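Probable Thioesterase (Bartonella henselae, PDB 3HM0) probably hydrolyses acyl thioesters, presumably acyl-CoA or a related thioester, as a member of the thioesterase superfamily with a hot-dog-type fold. Local coordinates at residues D38-V43 against D108-I113; R124-Q129 against K142-L147. All coordinates share one frame; numbering follows the deposited sequence.

How the interactions relate
Both interactions belong to one antiparallel sheet whose strands run in the order 37-42, 110-120, 124-133, 136-149, 90-101. Interaction 1 fastens the edge strand 37-42 to strand 110-120; interaction 2 pairs strand 124-133 with 136-149, the two arms of a hairpin. Strands 110-120 and 124-133 are neighbours, so one further seam, between these two, separates the contacts in the sheet, and their centres lie about 21 Å apart on opposite sides of the chain's centre. Along the chain interaction 1 closes before interaction 2 opens. Each sends one face toward helix 58-72, consistent with the hot-dog fold, in which a curved sheet wraps a long central helix.

Interaction 1 of 2, residues D38-V43 against D108-I113; sequences DFQARV and DNLLTI
R42 sends CG away from its own amide nitrogen (chi1 -174°) and then folds back at chi2 and chi3, which brings its guanidinium to D108 and L110. NH1 of R42 gives a nearly straight hydrogen bond to the backbone O of D108 (3.1 Å), which lies at the edge of the guanidinium and in its plane. Over one face of the same group sits CB of L110, 3.9 Å from NH1 of R42.

Q40, on the same sheet face, takes a largely extended course and crosses L110 at about a right angle, bringing its OE1 to 3.4 Å from CD2 of L110. Beneath these side chains the backbones are antiparallel: F39 with I113 and A41 with L111 form hydrogen-bonded pairs, the bond from L111 N to A41 O measuring 2.7 Å. The ladder is prolonged past the strand by V43, whose N donates to N109 O (3.0 Å) and whose O accepts from D108 N (2.8 Å); a water also donates to V43 O. Past the strand end, CG2 of V43 packs against CD1 of L111 at 3.9 Å. On the other sheet face A41 and L111 both touch F62 of helix 58-72.

R72 of the second subunit appears to pair with the D108 carboxylate, whose placement is less sure, and brings a like charge near R42. A41 and L111 thus turn to the helix, whereas the face of Q40, R42 and L110 mixes polar and apolar groups; there R42 is held through a main-chain oxygen, and the D108 carboxylate probably offsets both arginine charges at the subunit interface.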
loop_
_atom_site.group_PDB
_atom_site.type_symbol
_atom_site.label_atom_id
_atom_site.label_comp_id
_atom_site.label_asym_id
_atom_site.label_seq_id
_atom_site.Cartn_x
_atom_site.Cartn_y
_atom_site.Cartn_z
ATOM N N ASP A 38 23.083 -3.131 -7.612
ATOM C CA ASP A 38 22.506 -1.790 -7.601
ATOM C C ASP A 38 21.192 -1.739 -8.374
ATOM O O ASP A 38 21.100 -2.228 -9.515
ATOM C CB ASP A 38 23.488 -0.758 -8.190
ATOM C CG ASP A 38 24.552 -0.303 -7.190
ATOM O OD1 ASP A 38 24.831 -1.019 -6.207
ATOM O OD2 ASP A 38 25.122 0.791 -7.394
ATOM N N PHE A 39 20.187 -1.133 -7.740
ATOM C CA PHE A 39 18.911 -0.854 -8.376
ATOM C C PHE A 39 18.326 0.515 -7.989
ATOM O O PHE A 39 18.320 0.899 -6.818
ATOM C CB PHE A 39 17.914 -1.966 -8.070
ATOM C CG PHE A 39 16.728 -1.955 -8.974
ATOM C CD1 PHE A 39 16.862 -2.309 -10.319
ATOM C CD2 PHE A 39 15.478 -1.547 -8.499
ATOM C CE1 PHE A 39 15.764 -2.266 -11.179
ATOM C CE2 PHE A 39 14.365 -1.512 -9.354
ATOM C CZ PHE A 39 14.507 -1.874 -10.692
ATOM N N GLN A 40 17.825 1.242 -8.980
ATOM C CA GLN A 40 17.280 2.567 -8.738
ATOM C C GLN A 40 15.746 2.598 -8.778
ATOM O O GLN A 40 15.110 1.869 -9.539
ATOM C CB GLN A 40 17.841 3.568 -9.738
ATOM C CG GLN A 40 19.373 3.662 -9.746
ATOM C CD GLN A 40 19.884 5.032 -10.182
ATOM O OE1 GLN A 40 19.395 5.628 -11.150
ATOM N NE2 GLN A 40 20.861 5.541 -9.454
ATOM N N ALA A 41 15.166 3.439 -7.934
ATOM C CA ALA A 41 13.745 3.740 -8.006
ATOM C C ALA A 41 13.527 5.188 -7.623
ATOM O O ALA A 41 14.269 5.747 -6.813
ATOM C CB ALA A 41 12.921 2.803 -7.109
ATOM N N ARG A 42 12.519 5.781 -8.240
ATOM C CA ARG A 42 12.103 7.151 -7.986
ATOM C C ARG A 42 11.032 7.186 -6.872
ATOM O O ARG A 42 10.296 6.223 -6.670
ATOM C CB ARG A 42 11.539 7.734 -9.295
ATOM C CG ARG A 42 11.187 9.225 -9.258
ATOM C CD ARG A 42 12.435 10.071 -9.293
ATOM N NE ARG A 42 13.111 9.976 -10.581
ATOM C CZ ARG A 42 14.092 10.779 -10.980
ATOM N NH1 ARG A 42 14.538 11.744 -10.188
ATOM N NH2 ARG A 42 14.620 10.616 -12.188
ATOM N N VAL A 43 10.960 8.294 -6.146
ATOM C CA VAL A 43 9.927 8.465 -5.140
ATOM C C VAL A 43 8.803 9.292 -5.740
ATOM O O VAL A 43 9.021 10.395 -6.241
ATOM C CB VAL A 43 10.445 9.193 -3.897
ATOM C CG1 VAL A 43 9.283 9.624 -3.004
ATOM C CG2 VAL A 43 11.492 8.335 -3.134
ATOM N N ASP A 108 10.281 12.793 -5.380
ATOM C CA ASP A 108 11.093 12.844 -6.591
ATOM C C ASP A 108 12.553 12.417 -6.458
ATOM O O ASP A 108 13.249 12.376 -7.468
ATOM C CB ASP A 108 11.018 14.225 -7.259
ATOM C CG ASP A 108 10.963 14.124 -8.762
ATOM O OD1 ASP A 108 10.634 13.018 -9.253
ATOM O OD2 ASP A 108 11.231 15.134 -9.463
ATOM N N ASN A 109 13.030 12.117 -5.247
ATOM C CA ASN A 109 14.403 11.601 -5.108
ATOM C C ASN A 109 14.588 10.379 -5.961
ATOM O O ASN A 109 13.652 9.594 -6.143
ATOM C CB ASN A 109 14.738 11.171 -3.686
ATOM C CG ASN A 109 15.146 12.320 -2.787
ATOM O OD1 ASN A 109 15.424 12.092 -1.602
ATOM N ND2 ASN A 109 15.164 13.564 -3.321
ATOM N N LEU A 110 15.800 10.227 -6.479
ATOM C CA LEU A 110 16.196 9.016 -7.158
ATOM C C LEU A 110 16.993 8.173 -6.181
ATOM O O LEU A 110 18.046 8.604 -5.686
ATOM C CB LEU A 110 17.017 9.336 -8.392
ATOM C CG LEU A 110 17.360 8.127 -9.263
ATOM C CD1 LEU A 110 16.152 7.214 -9.520
ATOM C CD2 LEU A 110 17.954 8.637 -10.585
ATOM N N LEU A 111 16.470 6.982 -5.885
ATOM C CA LEU A 111 17.063 6.117 -4.868
ATOM C C LEU A 111 17.947 5.028 -5.480
ATOM O O LEU A 111 17.623 4.473 -6.533
ATOM C CB LEU A 111 15.979 5.484 -3.962
ATOM C CG LEU A 111 14.987 6.365 -3.178
ATOM C CD1 LEU A 111 14.039 5.509 -2.374
ATOM C CD2 LEU A 111 15.695 7.360 -2.267
ATOM N N THR A 112 19.067 4.755 -4.809
ATOM C CA THR A 112 19.937 3.622 -5.104
ATOM C C THR A 112 19.724 2.586 -4.003
ATOM O O THR A 112 19.832 2.906 -2.807
ATOM C CB THR A 112 21.416 4.060 -5.129
ATOM O OG1 THR A 112 21.566 5.167 -6.020
ATOM C CG2 THR A 112 22.329 2.930 -5.554
ATOM N N ILE A 113 19.377 1.367 -4.415
ATOM C CA ILE A 113 19.122 0.276 -3.499
ATOM C C ILE A 113 20.239 -0.756 -3.646
ATOM O O ILE A 113 20.455 -1.283 -4.731
ATOM C CB ILE A 113 17.739 -0.388 -3.758
ATOM C CG1 ILE A 113 16.617 0.658 -3.783
ATOM C CG2 ILE A 113 17.436 -1.471 -2.701
ATOM C CD1 ILE A 113 15.386 0.220 -4.578
HETATM O O HOH W 1 7.702 11.807 -8.461
#

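Interaction 2 of 2, residues R124-Q129 against K142-L147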
loop_
_atom_site.group_PDB
_atom_site.type_symbol
_atom_site.label_atom_id
_atom_site.label_comp_id
_atom_site.label_asym_id
_atom_site.label_seq_id
_atom_site.Cartn_x
_atom_site.Cartn_y
_atom_site.Cartn_z
ATOM N N ARG A 124 17.559 -21.117 4.889
ATOM C CA ARG A 124 17.438 -19.685 5.231
ATOM C C ARG A 124 18.565 -18.984 4.493
ATOM O O ARG A 124 19.636 -19.558 4.323
ATOM C CB ARG A 124 17.680 -19.396 6.738
ATOM C CG ARG A 124 17.182 -20.404 7.764
ATOM C CD ARG A 124 15.684 -20.294 7.998
ATOM N NE ARG A 124 15.341 -19.399 9.106
ATOM C CZ ARG A 124 14.179 -19.426 9.769
ATOM N NH1 ARG A 124 13.233 -20.304 9.443
ATOM N NH2 ARG A 124 13.952 -18.571 10.766
ATOM N N PHE A 125 18.361 -17.736 4.086
ATOM C CA PHE A 125 19.502 -16.898 3.698
ATOM C C PHE A 125 19.363 -15.459 4.207
ATOM O O PHE A 125 18.272 -15.029 4.565
ATOM C CB PHE A 125 19.789 -16.973 2.190
ATOM C CG PHE A 125 18.720 -16.370 1.336
ATOM C CD1 PHE A 125 17.612 -17.121 0.957
ATOM C CD2 PHE A 125 18.815 -15.047 0.918
ATOM C CE1 PHE A 125 16.618 -16.556 0.175
ATOM C CE2 PHE A 125 17.811 -14.471 0.129
ATOM C CZ PHE A 125 16.720 -15.217 -0.243
ATOM N N PHE A 126 20.482 -14.742 4.250
ATOM C CA PHE A 126 20.582 -13.479 4.966
ATOM C C PHE A 126 21.069 -12.348 4.053
ATOM O O PHE A 126 22.118 -12.460 3.400
ATOM C CB PHE A 126 21.510 -13.625 6.187
ATOM C CG PHE A 126 21.003 -14.591 7.236
ATOM C CD1 PHE A 126 21.127 -15.969 7.061
ATOM C CD2 PHE A 126 20.407 -14.118 8.408
ATOM C CE1 PHE A 126 20.638 -16.875 8.041
ATOM C CE2 PHE A 126 19.933 -15.005 9.396
ATOM C CZ PHE A 126 20.041 -16.380 9.216
ATOM N N MET A 127 20.302 -11.260 4.009
ATOM C CA MET A 127 20.640 -10.145 3.142
ATOM C C MET A 127 20.950 -8.843 3.888
ATOM O O MET A 127 20.367 -8.548 4.950
ATOM C CB MET A 127 19.539 -9.933 2.092
ATOM C CG MET A 127 19.763 -10.694 0.799
ATOM S SD MET A 127 18.276 -10.725 -0.231
ATOM C CE MET A 127 18.923 -10.996 -1.873
ATOM N N GLU A 128 21.881 -8.076 3.328
ATOM C CA GLU A 128 22.193 -6.747 3.827
ATOM C C GLU A 128 21.790 -5.772 2.747
ATOM O O GLU A 128 22.360 -5.786 1.651
ATOM C CB GLU A 128 23.691 -6.581 4.098
ATOM C CG GLU A 128 24.178 -7.123 5.437
ATOM C CD GLU A 128 25.722 -7.116 5.560
ATOM O OE1 GLU A 128 26.409 -6.407 4.767
ATOM O OE2 GLU A 128 26.237 -7.825 6.462
ATOM N N GLN A 129 20.826 -4.904 3.059
ATOM C CA GLN A 129 20.327 -3.949 2.070
ATOM C C GLN A 129 20.540 -2.533 2.528
ATOM O O GLN A 129 20.470 -2.269 3.719
ATOM C CB GLN A 129 18.857 -4.213 1.757
ATOM C CG GLN A 129 18.592 -5.611 1.255
ATOM C CD GLN A 129 17.244 -5.737 0.604
ATOM O OE1 GLN A 129 16.276 -6.155 1.253
ATOM N NE2 GLN A 129 17.159 -5.368 -0.687
ATOM N N LYS A 142 18.907 -5.499 7.701
ATOM C CA LYS A 142 19.328 -6.886 7.720
ATOM C C LYS A 142 18.080 -7.729 7.648
ATOM O O LYS A 142 17.145 -7.549 8.422
ATOM C CB LYS A 142 20.131 -7.231 8.983
ATOM C CG LYS A 142 21.653 -6.970 8.897
ATOM C CD LYS A 142 22.025 -5.522 9.271
ATOM C CE LYS A 142 23.299 -5.030 8.536
ATOM N NZ LYS A 142 23.269 -3.540 8.211
ATOM N N VAL A 143 18.053 -8.637 6.683
ATOM C CA VAL A 143 16.842 -9.373 6.403
ATOM C C VAL A 143 17.157 -10.849 6.409
ATOM O O VAL A 143 18.166 -11.276 5.850
ATOM C CB VAL A 143 16.271 -8.990 5.028
ATOM C CG1 VAL A 143 14.838 -9.345 4.971
ATOM C CG2 VAL A 143 16.421 -7.493 4.769
ATOM N N GLU A 144 16.291 -11.627 7.039
ATOM C CA GLU A 144 16.352 -13.079 6.968
ATOM C C GLU A 144 15.192 -13.644 6.131
ATOM O O GLU A 144 14.019 -13.407 6.431
ATOM C CB GLU A 144 16.316 -13.670 8.381
ATOM C CG GLU A 144 16.700 -15.143 8.440
ATOM C CD GLU A 144 16.473 -15.761 9.806
ATOM O OE1 GLU A 144 16.948 -15.188 10.827
ATOM O OE2 GLU A 144 15.812 -16.831 9.843
ATOM N N ILE A 145 15.529 -14.428 5.113
ATOM C CA ILE A 145 14.547 -14.974 4.170
ATOM C C ILE A 145 14.509 -16.494 4.191
ATOM O O ILE A 145 15.537 -17.135 4.028
ATOM C CB ILE A 145 14.897 -14.547 2.727
ATOM C CG1 ILE A 145 15.350 -13.075 2.666
ATOM C CG2 ILE A 145 13.757 -14.855 1.777
ATOM C CD1 ILE A 145 14.245 -12.047 2.635
ATOM N N ALA A 146 13.328 -17.062 4.386
ATOM C CA ALA A 146 13.102 -18.496 4.236
ATOM C C ALA A 146 12.286 -18.806 2.971
ATOM O O ALA A 146 11.729 -17.896 2.323
ATOM C CB ALA A 146 12.380 -19.047 5.452
ATOM N N LEU A 147 12.188 -20.098 2.650
ATOM C CA LEU A 147 11.485 -20.587 1.466
ATOM C C LEU A 147 10.385 -21.539 1.901
ATOM O O LEU A 147 10.668 -22.525 2.574
ATOM C CB LEU A 147 12.472 -21.309 0.529
ATOM C CG LEU A 147 11.916 -21.784 -0.826
ATOM C CD1 LEU A 147 11.396 -20.606 -1.638
ATOM C CD2 LEU A 147 12.945 -22.600 -1.646
#
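The ring of F125 has CB of I145 over one face, 3.8 Å from its centroid and 21° off the normal, a CH-pi contact; SD of M127, from its own strand, lies at the edge in the ring plane. CG of F125 stands between the backbone N and the carbonyl carbon (chi1 67°), which carries the ring across toward the neighbouring strand, where CZ of F125 comes to 3.5 Å from CB of I145.

On the opposite sheet face, F126 receives CG of E144 over one side of its ring, 3.4 Å from CE2 of F126. The two side chains run alongside each other. R119 adds a cation-pi contact to this ring. The extended E144 continues to R124, and OE2 of E144 lies near the edge of the R124 guanidinium but tilted from its plane: NE of R124 donates over 2.7 Å, and NH2 adds a weak second bond, so both nitrogens of this salt bridge converge on one oxygen. The bonds are bent, and the guanidinium and carboxylate planes stand 53° apart.

Main-chain bonds pair F125 with I145 and M127 with V143, with I145 N to F125 O at 2.9 Å. On the side bearing these four residues, M127 and I145 touch R67 of helix 58-72, and F125 meets the ring of F92 at a steep angle.

The arrangement is that of a beta hairpin inside an antiparallel sheet, its apolar face laid on a long helix and its other face carrying charged and aromatic side chains, as in the hot-dog fold of thioesterases.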